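Long-range contacts in Phthiocerol/phthiodiolone dimycocerosyl transferase (Mycobacterium tuberculosis, PDB 1Q9J), which probably catalyses the final diesterification of phthiocerol and phthiodiolone with mycocerosic acids, taking the acyl chains directly from mycocerosic acid synthase: residues Asp37-Ala42 against Ser141-Ala146; Leu47-Val52 against Gly153-Gln158; Ile260-Pro265 against Val342-Ala347; Thr329-Thr334 against Val374-Tyr379. One frame throughout, in Å; residues are numbered along the deposited sequence.

Interaction 1: residues Asp37-Ala42 against Ser141-Ala146; sequences DALSDA and SRYTDA
Tyr-143 lays one edge of its ring along the backbone of helix 36-49: CD1 sits 3.5 Å from Leu-39 CA, and Leu-39 N lies in the plane of the ring. A chi1 of 174° carries the ring across to helix 36-49, where it crosses the Leu-39 side chain at about a right angle, CD1 standing 3.7 Å from Leu-39 CB. Two small contacts flank it. Ala-38 CB meets Ala-146 CB at 3.7 Å, and Ala-42 CB lies 3.7 Å from Arg-142 CB. These alanines let the backbones come close, so the axes of segments 37-42 and 141-146 pass 8.1 Å apart at a crossing angle of 134°. This is helix-helix packing in the first half of a protein built from two related domains. Everything exchanged across it is apolar or backbone. The polar ends find partners further out: Tyr-143 OH hydrogen-bonds to the backbone N of Asp-35, just ahead of helix 36-49, and Asp-35 OD2 in turn accepts from Ala-38 N. Arg-142 leaves the interface after its aliphatic start, bends at chi3 and forms a salt bridge with Glu-138 one turn earlier on its own helix.

Interaction 2: residues Leu47-Val52 against Gly153-Gln158; sequences LETHPV and GPITPQ
Glu-48 and Ile-155 start the contact, their side chains slanting past one another. Glu-48 CB rests 3.6 Å from Ile-155 CG2, and the extended remainder of the glutamate runs out past CD1 of the same isoleucine, so the acid lies along a hydrocarbon branch. Glu-48 O lies against Pro-157 CB. Thr-49 comes next. With OG1 beside the backbone N (chi1 -58°), the methyl CG2 takes the position anti to it and points to the loop at Thr-156 O and the side-chain amide nitrogen NE2 of Gln-158, while OG1 turns back to hydrogen-bond with Ala-45 O a turn earlier. The carbonyl of Thr-49 takes a backbone hydrogen bond from Gln-158 N at 2.9 Å. The N-H points well at the oxygen (160°), but the donor stands above the carbonyl plane, not on a lone pair. At His-50 the imidazole and the Gln-158 side chain run alongside each other in the same direction, with ring and amide planes 85° apart. Gln-158 OE1 lies at the ring edge, in its plane, and Thr-49 CG2 lies over the rim of one face. Outside help fixes both groups: His-50 NE2 bonds to Glu-138 on helix 129-148, and Gln-158 OE1 to Thr-279. Pro-51 closes the row, its CD 3.8 Å from Gln-158 O. Taken together, this is an irregular connecting loop, the one between helices 129-148 and 164-170, laid over the C-terminal end of helix 36-49 and pinned there by a single backbone bond, well away from the active site.

Interaction 3: residues Ile260-Pro265 against Val342-Ala347; sequences IPYVYP and VFCTDA
Tyr-262 reaches across to Val-342 and Cys-344 with the edge of its ring. From CB the side chain leaves in the trans arrangement about CA-CB (chi1 -179°), which swings the ring along the neighbouring strand. CG passes 4.0 Å from Val-342 O; CD1 then lies beside that same carbonyl oxygen. CE1 has moved on to Cys-344 CB, 3.6 Å away and in the plane of the ring, and at the tip OH remains beside that carbon, with SG a little further off at 4.0 Å. One tyrosine edge thus spans two residues of the facing strand. Underneath runs a regular parallel ladder of three hydrogen bonds: Val-342 N to Pro-261 O at 3.0 Å, Val-263 N to Val-342 O at 3.1 Å, and Cys-344 N to Val-263 O at 3.2 Å. On the other face Val-263 and Phe-343 extend together as neighbours, with Val-263 CB 3.8 Å from Phe-343 CE2. Pro-265 closes the far end against the methyl of Thr-345. The pair sits inside a six-stranded mixed sheet, strand 285-292 flanking 260-267 and strand 378-384 flanking 342-345. Helix 237-253 covers the face carrying Tyr-262, touching it through Ala-242, while Tyr-264 leads to helix 300-317.

Interaction 4: residues Thr329-Thr334 against Val374-Tyr379; sequences TAFEGT and VPLDLY
Phe-331 offers one face to Leu-376 and an edge to Val-374. Leu-376 CD1 stands over the ring, 3.9 Å from its centroid and 22° off the normal, a CH-pi contact displaced toward the rim; its other methyl, CD2, comes 3.6 Å from Phe-331 CE2. The Leu-376 chi1 of -179° brings the branch against the phenylalanine, CD1 over the face and CD2 at CE2. Val-374 CG1 lies in the ring plane, 4.0 Å from Phe-331 CD2. Phe-368 of strand 360-368 packs edge-to-face with the same ring, while the Phe-331 side chain comes within about 4 Å of that of His-124, the probable proton acceptor. This greasy cluster therefore probably borders the active site. Beside it the turn at Pro-375 meets the backbone at Gly-333. Pro-375 is the centre of an inverse gamma turn, with Leu-376 N bonded to Val-374 O, and its carbonyl oxygen lies 3.3 Å from Gly-333 CA. Gly-333 adopts positive phi (47°), and where a side chain would have pointed at Pro-375 there is only backbone. With nothing but CH and van der Waals contacts between the segments, the fit depends on shape, and the ring beside His-124 is positioned by hydrocarbon surfaces, without any polar grip from residues 374-379.

In the fold
Interactions 1 and 2 share helix 36-49 and lie on the opposite side of the chain's centre from interactions 3 and 4. The first is buried helix packing, apolar side chains against each other and against backbone; the second is only partly buried and mixes hydrocarbon with polar groups. Arg-142 joins them, its aliphatic part in interaction 1 and its guanidinium beside Thr-49 and Pro-154 of interaction 2. Interactions 3 and 4 meet in one sheet, where Tyr-379 pairs through its backbone with Phe-343 and Thr-345. Interaction 3 is the more deeply buried and is held by a backbone ladder, whereas interaction 4, partly buried and irregular, relies on side-chain packing and stands closest to His-124.

Interaction 1: residues Asp37-Ala42 against Ser141-Ala146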
loop_
_atom_site.group_PDB
_atom_site.type_symbol
_atom_site.label_atom_id
_atom_site.label_comp_id
_atom_site.label_asym_id
_atom_site.label_seq_id
_atom_site.Cartn_x
_atom_site.Cartn_y
_atom_site.Cartn_z
ATOM N N ASP A 37 -12.747 12.761 22.655
ATOM C CA ASP A 37 -13.106 11.718 23.621
ATOM C C ASP A 37 -13.679 10.477 22.938
ATOM O O ASP A 37 -13.301 9.345 23.262
ATOM C CB ASP A 37 -14.123 12.244 24.649
ATOM C CG ASP A 37 -13.477 13.084 25.751
ATOM O OD1 ASP A 37 -12.237 13.004 25.917
ATOM O OD2 ASP A 37 -14.217 13.812 26.459
ATOM N N ALA A 38 -14.598 10.702 22.000
ATOM C CA ALA A 38 -15.240 9.625 21.249
ATOM C C ALA A 38 -14.235 8.943 20.330
ATOM O O ALA A 38 -14.269 7.731 20.157
ATOM C CB ALA A 38 -16.395 10.187 20.426
ATOM N N LEU A 39 -13.351 9.741 19.735
ATOM C CA LEU A 39 -12.332 9.230 18.826
ATOM C C LEU A 39 -11.399 8.290 19.577
ATOM O O LEU A 39 -11.033 7.231 19.073
ATOM C CB LEU A 39 -11.540 10.394 18.221
ATOM C CG LEU A 39 -10.505 10.194 17.112
ATOM C CD1 LEU A 39 -9.129 9.955 17.701
ATOM C CD2 LEU A 39 -10.943 9.067 16.207
ATOM N N SER A 40 -11.029 8.665 20.794
ATOM C CA SER A 40 -10.142 7.835 21.584
ATOM C C SER A 40 -10.822 6.520 21.917
ATOM O O SER A 40 -10.169 5.480 21.997
ATOM C CB SER A 40 -9.749 8.556 22.870
ATOM O OG SER A 40 -8.666 7.898 23.516
ATOM N N ASP A 41 -12.134 6.558 22.127
ATOM C CA ASP A 41 -12.880 5.333 22.434
ATOM C C ASP A 41 -12.853 4.376 21.248
ATOM O O ASP A 41 -12.738 3.158 21.419
ATOM C CB ASP A 41 -14.341 5.647 22.773
ATOM C CG ASP A 41 -14.488 6.354 24.094
ATOM O OD1 ASP A 41 -13.695 6.067 25.016
ATOM O OD2 ASP A 41 -15.399 7.188 24.216
ATOM N N ALA A 42 -12.977 4.950 20.053
ATOM C CA ALA A 42 -12.972 4.193 18.808
ATOM C C ALA A 42 -11.612 3.534 18.630
ATOM O O ALA A 42 -11.524 2.342 18.320
ATOM C CB ALA A 42 -13.272 5.110 17.639
ATOM N N SER A 141 -15.558 3.988 11.371
ATOM C CA SER A 141 -16.868 3.392 11.539
ATOM C C SER A 141 -17.220 3.433 13.019
ATOM O O SER A 141 -18.365 3.639 13.386
ATOM C CB SER A 141 -16.873 1.944 11.037
ATOM O OG SER A 141 -18.008 1.227 11.541
ATOM N N ARG A 142 -16.218 3.257 13.868
ATOM C CA ARG A 142 -16.448 3.268 15.303
ATOM C C ARG A 142 -16.566 4.687 15.833
ATOM O O ARG A 142 -17.279 4.938 16.801
ATOM C CB ARG A 142 -15.321 2.541 16.027
ATOM C CG ARG A 142 -14.925 1.236 15.356
ATOM C CD ARG A 142 -14.115 0.350 16.278
ATOM N NE ARG A 142 -14.993 -0.468 17.086
ATOM C CZ ARG A 142 -15.011 -1.794 17.055
ATOM N NH1 ARG A 142 -14.185 -2.455 16.255
ATOM N NH2 ARG A 142 -15.878 -2.457 17.814
ATOM N N TYR A 143 -15.857 5.620 15.212
ATOM C CA TYR A 143 -15.937 7.003 15.646
ATOM C C TYR A 143 -17.363 7.488 15.423
ATOM O O TYR A 143 -17.976 8.058 16.317
ATOM C CB TYR A 143 -14.964 7.863 14.853
ATOM C CG TYR A 143 -15.108 9.331 15.160
ATOM C CD1 TYR A 143 -14.736 9.850 16.399
ATOM C CD2 TYR A 143 -15.630 10.204 14.213
ATOM C CE1 TYR A 143 -14.879 11.211 16.680
ATOM C CE2 TYR A 143 -15.776 11.558 14.480
ATOM C CZ TYR A 143 -15.398 12.055 15.712
ATOM O OH TYR A 143 -15.519 13.399 15.956
ATOM N N THR A 144 -17.879 7.261 14.218
ATOM C CA THR A 144 -19.243 7.649 13.886
ATOM C C THR A 144 -20.220 7.022 14.896
ATOM O O THR A 144 -21.166 7.670 15.336
ATOM C CB THR A 144 -19.611 7.206 12.448
ATOM O OG1 THR A 144 -18.734 7.844 11.515
ATOM C CG2 THR A 144 -21.041 7.587 12.111
ATOM N N ASP A 145 -19.988 5.769 15.271
ATOM C CA ASP A 145 -20.851 5.112 16.242
ATOM C C ASP A 145 -20.553 5.635 17.636
ATOM O O ASP A 145 -21.356 5.474 18.550
ATOM C CB ASP A 145 -20.642 3.593 16.236
ATOM C CG ASP A 145 -21.123 2.936 14.958
ATOM O OD1 ASP A 145 -22.230 3.285 14.485
ATOM O OD2 ASP A 145 -20.399 2.059 14.440
ATOM N N ALA A 146 -19.389 6.249 17.800
ATOM C CA ALA A 146 -18.983 6.787 19.096
ATOM C C ALA A 146 -19.575 8.173 19.335
ATOM O O ALA A 146 -19.887 8.534 20.468
ATOM C CB ALA A 146 -17.463 6.851 19.172
#

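Interaction 2: residues Leu47-Val52 against Gly153-Gln158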
loop_
_atom_site.group_PDB
_atom_site.type_symbol
_atom_site.label_atom_id
_atom_site.label_comp_id
_atom_site.label_asym_id
_atom_site.label_seq_id
_atom_site.Cartn_x
_atom_site.Cartn_y
_atom_site.Cartn_z
ATOM N N LEU A 47 -8.360 -1.319 18.845
ATOM C CA LEU A 47 -7.260 -2.090 19.397
ATOM C C LEU A 47 -7.706 -3.355 20.095
ATOM O O LEU A 47 -6.984 -4.343 20.103
ATOM C CB LEU A 47 -6.451 -1.255 20.376
ATOM C CG LEU A 47 -5.103 -0.832 19.793
ATOM C CD1 LEU A 47 -4.421 0.122 20.748
ATOM C CD2 LEU A 47 -4.243 -2.061 19.539
ATOM N N GLU A 48 -8.889 -3.340 20.689
ATOM C CA GLU A 48 -9.341 -4.535 21.367
ATOM C C GLU A 48 -9.795 -5.578 20.372
ATOM O O GLU A 48 -9.869 -6.760 20.695
ATOM C CB GLU A 48 -10.464 -4.198 22.324
ATOM C CG GLU A 48 -9.973 -3.513 23.569
ATOM C CD GLU A 48 -11.107 -2.997 24.410
ATOM O OE1 GLU A 48 -11.792 -2.053 23.962
ATOM O OE2 GLU A 48 -11.323 -3.544 25.510
ATOM N N THR A 49 -10.089 -5.144 19.155
ATOM C CA THR A 49 -10.525 -6.082 18.144
ATOM C C THR A 49 -9.335 -6.695 17.440
ATOM O O THR A 49 -9.434 -7.765 16.849
ATOM C CB THR A 49 -11.392 -5.407 17.095
ATOM O OG1 THR A 49 -12.522 -4.796 17.726
ATOM C CG2 THR A 49 -11.863 -6.428 16.093
ATOM N N HIS A 50 -8.206 -6.008 17.524
ATOM C CA HIS A 50 -6.984 -6.457 16.882
ATOM C C HIS A 50 -5.850 -6.360 17.887
ATOM O O HIS A 50 -4.888 -5.627 17.685
ATOM C CB HIS A 50 -6.714 -5.560 15.682
ATOM C CG HIS A 50 -7.887 -5.442 14.762
ATOM N ND1 HIS A 50 -8.423 -6.529 14.108
ATOM C CD2 HIS A 50 -8.656 -4.380 14.421
ATOM C CE1 HIS A 50 -9.472 -6.144 13.404
ATOM N NE2 HIS A 50 -9.636 -4.845 13.576
ATOM N N PRO A 51 -5.940 -7.123 18.982
ATOM C CA PRO A 51 -4.888 -7.063 19.996
ATOM C C PRO A 51 -3.450 -7.312 19.561
ATOM O O PRO A 51 -2.531 -7.138 20.355
ATOM C CB PRO A 51 -5.378 -8.054 21.056
ATOM C CG PRO A 51 -6.181 -9.025 20.277
ATOM C CD PRO A 51 -6.953 -8.129 19.343
ATOM N N VAL A 52 -3.237 -7.692 18.309
ATOM C CA VAL A 52 -1.867 -7.935 17.854
ATOM C C VAL A 52 -1.142 -6.587 17.709
ATOM O O VAL A 52 0.049 -6.469 18.002
ATOM C CB VAL A 52 -1.835 -8.647 16.494
ATOM C CG1 VAL A 52 -0.484 -9.291 16.283
ATOM C CG2 VAL A 52 -2.901 -9.682 16.438
ATOM N N GLY A 153 -19.464 0.746 19.192
ATOM C CA GLY A 153 -19.820 -0.502 18.553
ATOM C C GLY A 153 -19.271 -1.659 19.353
ATOM O O GLY A 153 -18.365 -1.467 20.161
ATOM N N PRO A 154 -19.809 -2.874 19.155
ATOM C CA PRO A 154 -19.389 -4.102 19.846
ATOM C C PRO A 154 -17.958 -4.521 19.497
ATOM O O PRO A 154 -17.474 -4.239 18.401
ATOM C CB PRO A 154 -20.430 -5.124 19.388
ATOM C CG PRO A 154 -20.793 -4.634 18.016
ATOM C CD PRO A 154 -20.920 -3.152 18.227
ATOM N N ILE A 155 -17.297 -5.191 20.439
ATOM C CA ILE A 155 -15.918 -5.633 20.265
ATOM C C ILE A 155 -15.739 -7.149 20.326
ATOM O O ILE A 155 -16.006 -7.767 21.354
ATOM C CB ILE A 155 -14.995 -5.038 21.361
ATOM C CG1 ILE A 155 -15.046 -3.519 21.338
ATOM C CG2 ILE A 155 -13.556 -5.535 21.165
ATOM C CD1 ILE A 155 -14.170 -2.874 22.416
ATOM N N THR A 156 -15.291 -7.741 19.225
ATOM C CA THR A 156 -15.029 -9.173 19.175
ATOM C C THR A 156 -13.577 -9.272 18.739
ATOM O O THR A 156 -13.251 -9.071 17.571
ATOM C CB THR A 156 -15.894 -9.902 18.131
ATOM O OG1 THR A 156 -17.261 -9.503 18.273
ATOM C CG2 THR A 156 -15.793 -11.414 18.320
ATOM N N PRO A 157 -12.677 -9.560 19.684
ATOM C CA PRO A 157 -11.249 -9.680 19.397
ATOM C C PRO A 157 -10.913 -10.826 18.468
ATOM O O PRO A 157 -11.409 -11.944 18.630
ATOM C CB PRO A 157 -10.631 -9.835 20.784
ATOM C CG PRO A 157 -11.710 -10.504 21.560
ATOM C CD PRO A 157 -12.925 -9.735 21.122
ATOM N N GLN A 158 -10.058 -10.537 17.494
ATOM C CA GLN A 158 -9.654 -11.532 16.500
ATOM C C GLN A 158 -8.273 -12.098 16.820
ATOM O O GLN A 158 -7.450 -11.426 17.450
ATOM C CB GLN A 158 -9.640 -10.902 15.114
ATOM C CG GLN A 158 -10.817 -10.005 14.812
ATOM C CD GLN A 158 -10.584 -9.219 13.545
ATOM O OE1 GLN A 158 -9.507 -9.294 12.957
ATOM N NE2 GLN A 158 -11.583 -8.461 13.112
#

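Interaction 3: residues Ile260-Pro265 against Val342-Ala347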
loop_
_atom_site.group_PDB
_atom_site.type_symbol
_atom_site.label_atom_id
_atom_site.label_comp_id
_atom_site.label_asym_id
_atom_site.label_seq_id
_atom_site.Cartn_x
_atom_site.Cartn_y
_atom_site.Cartn_z
ATOM N N ILE A 260 11.897 -3.128 -19.864
ATOM C CA ILE A 260 11.553 -2.499 -18.600
ATOM C C ILE A 260 10.768 -3.462 -17.727
ATOM O O ILE A 260 9.570 -3.659 -17.926
ATOM C CB ILE A 260 10.693 -1.242 -18.798
ATOM C CG1 ILE A 260 11.501 -0.171 -19.522
ATOM C CG2 ILE A 260 10.204 -0.726 -17.444
ATOM C CD1 ILE A 260 10.681 1.037 -19.884
ATOM N N PRO A 261 11.443 -4.083 -16.753
ATOM C CA PRO A 261 10.803 -5.033 -15.836
ATOM C C PRO A 261 9.747 -4.339 -14.978
ATOM O O PRO A 261 10.034 -3.345 -14.314
ATOM C CB PRO A 261 11.977 -5.568 -15.016
ATOM C CG PRO A 261 12.945 -4.419 -15.029
ATOM C CD PRO A 261 12.874 -3.933 -16.444
ATOM N N TYR A 262 8.526 -4.861 -15.005
ATOM C CA TYR A 262 7.431 -4.273 -14.246
ATOM C C TYR A 262 6.886 -5.231 -13.187
ATOM O O TYR A 262 6.875 -6.447 -13.377
ATOM C CB TYR A 262 6.325 -3.846 -15.217
ATOM C CG TYR A 262 5.115 -3.201 -14.581
ATOM C CD1 TYR A 262 5.244 -2.272 -13.553
ATOM C CD2 TYR A 262 3.838 -3.483 -15.051
ATOM C CE1 TYR A 262 4.118 -1.642 -13.011
ATOM C CE2 TYR A 262 2.715 -2.859 -14.522
ATOM C CZ TYR A 262 2.855 -1.943 -13.505
ATOM O OH TYR A 262 1.722 -1.353 -12.978
ATOM N N VAL A 263 6.464 -4.682 -12.052
ATOM C CA VAL A 263 5.916 -5.503 -10.981
ATOM C C VAL A 263 4.826 -4.749 -10.234
ATOM O O VAL A 263 4.974 -3.568 -9.923
ATOM C CB VAL A 263 6.993 -5.915 -9.956
ATOM C CG1 VAL A 263 6.371 -6.831 -8.913
ATOM C CG2 VAL A 263 8.157 -6.601 -10.640
ATOM N N TYR A 264 3.719 -5.429 -9.968
ATOM C CA TYR A 264 2.625 -4.814 -9.230
ATOM C C TYR A 264 1.991 -5.848 -8.308
ATOM O O TYR A 264 2.180 -7.065 -8.479
ATOM C CB TYR A 264 1.581 -4.187 -10.168
ATOM C CG TYR A 264 1.027 -5.115 -11.217
ATOM C CD1 TYR A 264 -0.327 -5.428 -11.255
ATOM C CD2 TYR A 264 1.859 -5.688 -12.170
ATOM C CE1 TYR A 264 -0.837 -6.291 -12.214
ATOM C CE2 TYR A 264 1.360 -6.550 -13.135
ATOM C CZ TYR A 264 0.011 -6.851 -13.152
ATOM O OH TYR A 264 -0.473 -7.722 -14.106
ATOM N N PRO A 265 1.230 -5.376 -7.314
ATOM C CA PRO A 265 0.572 -6.252 -6.344
ATOM C C PRO A 265 -0.673 -6.992 -6.836
ATOM O O PRO A 265 -1.378 -6.508 -7.717
ATOM C CB PRO A 265 0.249 -5.290 -5.210
ATOM C CG PRO A 265 -0.123 -4.034 -5.959
ATOM C CD PRO A 265 0.947 -3.955 -7.025
ATOM N N VAL A 342 10.282 -1.264 -12.218
ATOM C CA VAL A 342 9.256 -0.251 -12.052
ATOM C C VAL A 342 8.147 -0.871 -11.215
ATOM O O VAL A 342 7.500 -1.829 -11.644
ATOM C CB VAL A 342 8.679 0.186 -13.403
ATOM C CG1 VAL A 342 7.677 1.312 -13.208
ATOM C CG2 VAL A 342 9.796 0.615 -14.314
ATOM N N PHE A 343 7.950 -0.340 -10.010
ATOM C CA PHE A 343 6.914 -0.837 -9.117
ATOM C C PHE A 343 5.743 0.110 -9.096
ATOM O O PHE A 343 5.912 1.321 -8.958
ATOM C CB PHE A 343 7.418 -0.980 -7.681
ATOM C CG PHE A 343 8.393 -2.089 -7.487
ATOM C CD1 PHE A 343 9.753 -1.868 -7.645
ATOM C CD2 PHE A 343 7.950 -3.366 -7.161
ATOM C CE1 PHE A 343 10.679 -2.913 -7.481
ATOM C CE2 PHE A 343 8.858 -4.430 -6.993
ATOM C CZ PHE A 343 10.226 -4.201 -7.153
ATOM N N CYS A 344 4.546 -0.435 -9.243
ATOM C CA CYS A 344 3.371 0.407 -9.189
ATOM C C CYS A 344 2.229 -0.311 -8.482
ATOM O O CYS A 344 1.898 -1.447 -8.828
ATOM C CB CYS A 344 2.954 0.834 -10.596
ATOM S SG CYS A 344 1.447 1.814 -10.589
ATOM N N THR A 345 1.653 0.355 -7.478
ATOM C CA THR A 345 0.539 -0.191 -6.700
ATOM C C THR A 345 -0.762 0.473 -7.057
ATOM O O THR A 345 -0.889 1.692 -6.995
ATOM C CB THR A 345 0.676 0.025 -5.195
ATOM O OG1 THR A 345 1.937 -0.472 -4.749
ATOM C CG2 THR A 345 -0.450 -0.713 -4.463
ATOM N N ASP A 346 -1.735 -0.352 -7.400
ATOM C CA ASP A 346 -3.054 0.119 -7.756
ATOM C C ASP A 346 -3.883 0.132 -6.469
ATOM O O ASP A 346 -4.835 -0.636 -6.328
ATOM C CB ASP A 346 -3.640 -0.837 -8.801
ATOM C CG ASP A 346 -2.734 -0.984 -10.036
ATOM O OD1 ASP A 346 -3.076 -0.411 -11.095
ATOM O OD2 ASP A 346 -1.678 -1.661 -9.946
ATOM N N ALA A 347 -3.506 1.001 -5.533
ATOM C CA ALA A 347 -4.209 1.102 -4.261
ATOM C C ALA A 347 -5.306 2.160 -4.248
ATOM O O ALA A 347 -5.500 2.859 -3.253
ATOM C CB ALA A 347 -3.213 1.369 -3.137
#

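Interaction 4: residues Thr329-Thr334 against Val374-Tyr379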
loop_
_atom_site.group_PDB
_atom_site.type_symbol
_atom_site.label_atom_id
_atom_site.label_comp_id
_atom_site.label_asym_id
_atom_site.label_seq_id
_atom_site.Cartn_x
_atom_site.Cartn_y
_atom_site.Cartn_z
ATOM N N THR A 329 8.716 -7.306 -1.731
ATOM C CA THR A 329 9.992 -7.213 -2.443
ATOM C C THR A 329 10.251 -5.815 -3.012
ATOM O O THR A 329 11.389 -5.452 -3.317
ATOM C CB THR A 329 10.067 -8.235 -3.613
ATOM O OG1 THR A 329 9.097 -7.904 -4.619
ATOM C CG2 THR A 329 9.800 -9.644 -3.109
ATOM N N ALA A 330 9.184 -5.037 -3.154
ATOM C CA ALA A 330 9.283 -3.683 -3.676
ATOM C C ALA A 330 10.291 -2.859 -2.889
ATOM O O ALA A 330 11.010 -2.053 -3.466
ATOM C CB ALA A 330 7.920 -3.010 -3.632
ATOM N N PHE A 331 10.334 -3.063 -1.575
ATOM C CA PHE A 331 11.244 -2.333 -0.707
ATOM C C PHE A 331 12.676 -2.823 -0.809
ATOM O O PHE A 331 13.530 -2.436 -0.020
ATOM C CB PHE A 331 10.781 -2.421 0.746
ATOM C CG PHE A 331 9.525 -1.664 1.017
ATOM C CD1 PHE A 331 8.284 -2.258 0.834
ATOM C CD2 PHE A 331 9.581 -0.341 1.423
ATOM C CE1 PHE A 331 7.109 -1.539 1.051
ATOM C CE2 PHE A 331 8.416 0.389 1.643
ATOM C CZ PHE A 331 7.177 -0.214 1.457
ATOM N N GLU A 332 12.941 -3.686 -1.775
ATOM C CA GLU A 332 14.288 -4.182 -1.958
ATOM C C GLU A 332 14.817 -3.683 -3.294
ATOM O O GLU A 332 15.753 -4.249 -3.852
ATOM C CB GLU A 332 14.284 -5.703 -1.916
ATOM C CG GLU A 332 13.776 -6.239 -0.607
ATOM C CD GLU A 332 13.703 -7.744 -0.596
ATOM O OE1 GLU A 332 12.935 -8.306 -1.400
ATOM O OE2 GLU A 332 14.418 -8.370 0.209
ATOM N N GLY A 333 14.195 -2.621 -3.801
ATOM C CA GLY A 333 14.597 -2.037 -5.066
ATOM C C GLY A 333 14.814 -3.048 -6.174
ATOM O O GLY A 333 14.047 -4.005 -6.305
ATOM N N THR A 334 15.866 -2.831 -6.964
ATOM C CA THR A 334 16.215 -3.710 -8.081
ATOM C C THR A 334 17.384 -4.613 -7.707
ATOM O O THR A 334 18.391 -4.148 -7.183
ATOM C CB THR A 334 16.619 -2.896 -9.332
ATOM O OG1 THR A 334 15.516 -2.091 -9.776
ATOM C CG2 THR A 334 17.050 -3.835 -10.453
ATOM N N VAL A 374 16.352 3.364 2.142
ATOM C CA VAL A 374 15.465 2.362 1.560
ATOM C C VAL A 374 15.309 2.667 0.079
ATOM O O VAL A 374 14.774 3.711 -0.300
ATOM C CB VAL A 374 14.058 2.366 2.214
ATOM C CG1 VAL A 374 13.118 1.463 1.427
ATOM C CG2 VAL A 374 14.144 1.855 3.630
ATOM N N PRO A 375 15.795 1.763 -0.781
ATOM C CA PRO A 375 15.704 1.940 -2.230
ATOM C C PRO A 375 14.266 1.728 -2.672
ATOM O O PRO A 375 13.952 0.772 -3.377
ATOM C CB PRO A 375 16.634 0.857 -2.763
ATOM C CG PRO A 375 16.452 -0.242 -1.759
ATOM C CD PRO A 375 16.496 0.510 -0.450
ATOM N N LEU A 376 13.390 2.624 -2.250
ATOM C CA LEU A 376 12.001 2.488 -2.601
ATOM C C LEU A 376 11.608 3.347 -3.782
ATOM O O LEU A 376 11.270 4.521 -3.627
ATOM C CB LEU A 376 11.114 2.834 -1.405
ATOM C CG LEU A 376 9.607 2.694 -1.646
ATOM C CD1 LEU A 376 9.287 1.231 -1.877
ATOM C CD2 LEU A 376 8.832 3.232 -0.466
ATOM N N ASP A 377 11.669 2.777 -4.976
ATOM C CA ASP A 377 11.257 3.534 -6.146
ATOM C C ASP A 377 9.876 2.981 -6.489
ATOM O O ASP A 377 9.767 1.903 -7.065
ATOM C CB ASP A 377 12.220 3.303 -7.308
ATOM C CG ASP A 377 12.368 4.525 -8.171
ATOM O OD1 ASP A 377 11.327 5.187 -8.420
ATOM O OD2 ASP A 377 13.516 4.820 -8.591
ATOM N N LEU A 378 8.821 3.710 -6.143
ATOM C CA LEU A 378 7.487 3.199 -6.408
ATOM C C LEU A 378 6.452 4.199 -6.922
ATOM O O LEU A 378 6.424 5.347 -6.490
ATOM C CB LEU A 378 6.954 2.522 -5.140
ATOM C CG LEU A 378 5.488 2.059 -5.131
ATOM C CD1 LEU A 378 5.392 0.556 -5.312
ATOM C CD2 LEU A 378 4.859 2.472 -3.831
ATOM N N TYR A 379 5.603 3.753 -7.853
ATOM C CA TYR A 379 4.534 4.590 -8.410
ATOM C C TYR A 379 3.218 4.116 -7.777
ATOM O O TYR A 379 3.139 3.010 -7.248
ATOM C CB TYR A 379 4.441 4.440 -9.937
ATOM C CG TYR A 379 5.522 5.147 -10.732
ATOM C CD1 TYR A 379 6.684 4.479 -11.116
ATOM C CD2 TYR A 379 5.377 6.488 -11.102
ATOM C CE1 TYR A 379 7.673 5.125 -11.848
ATOM C CE2 TYR A 379 6.360 7.146 -11.833
ATOM C CZ TYR A 379 7.507 6.457 -12.207
ATOM O OH TYR A 379 8.484 7.092 -12.945
#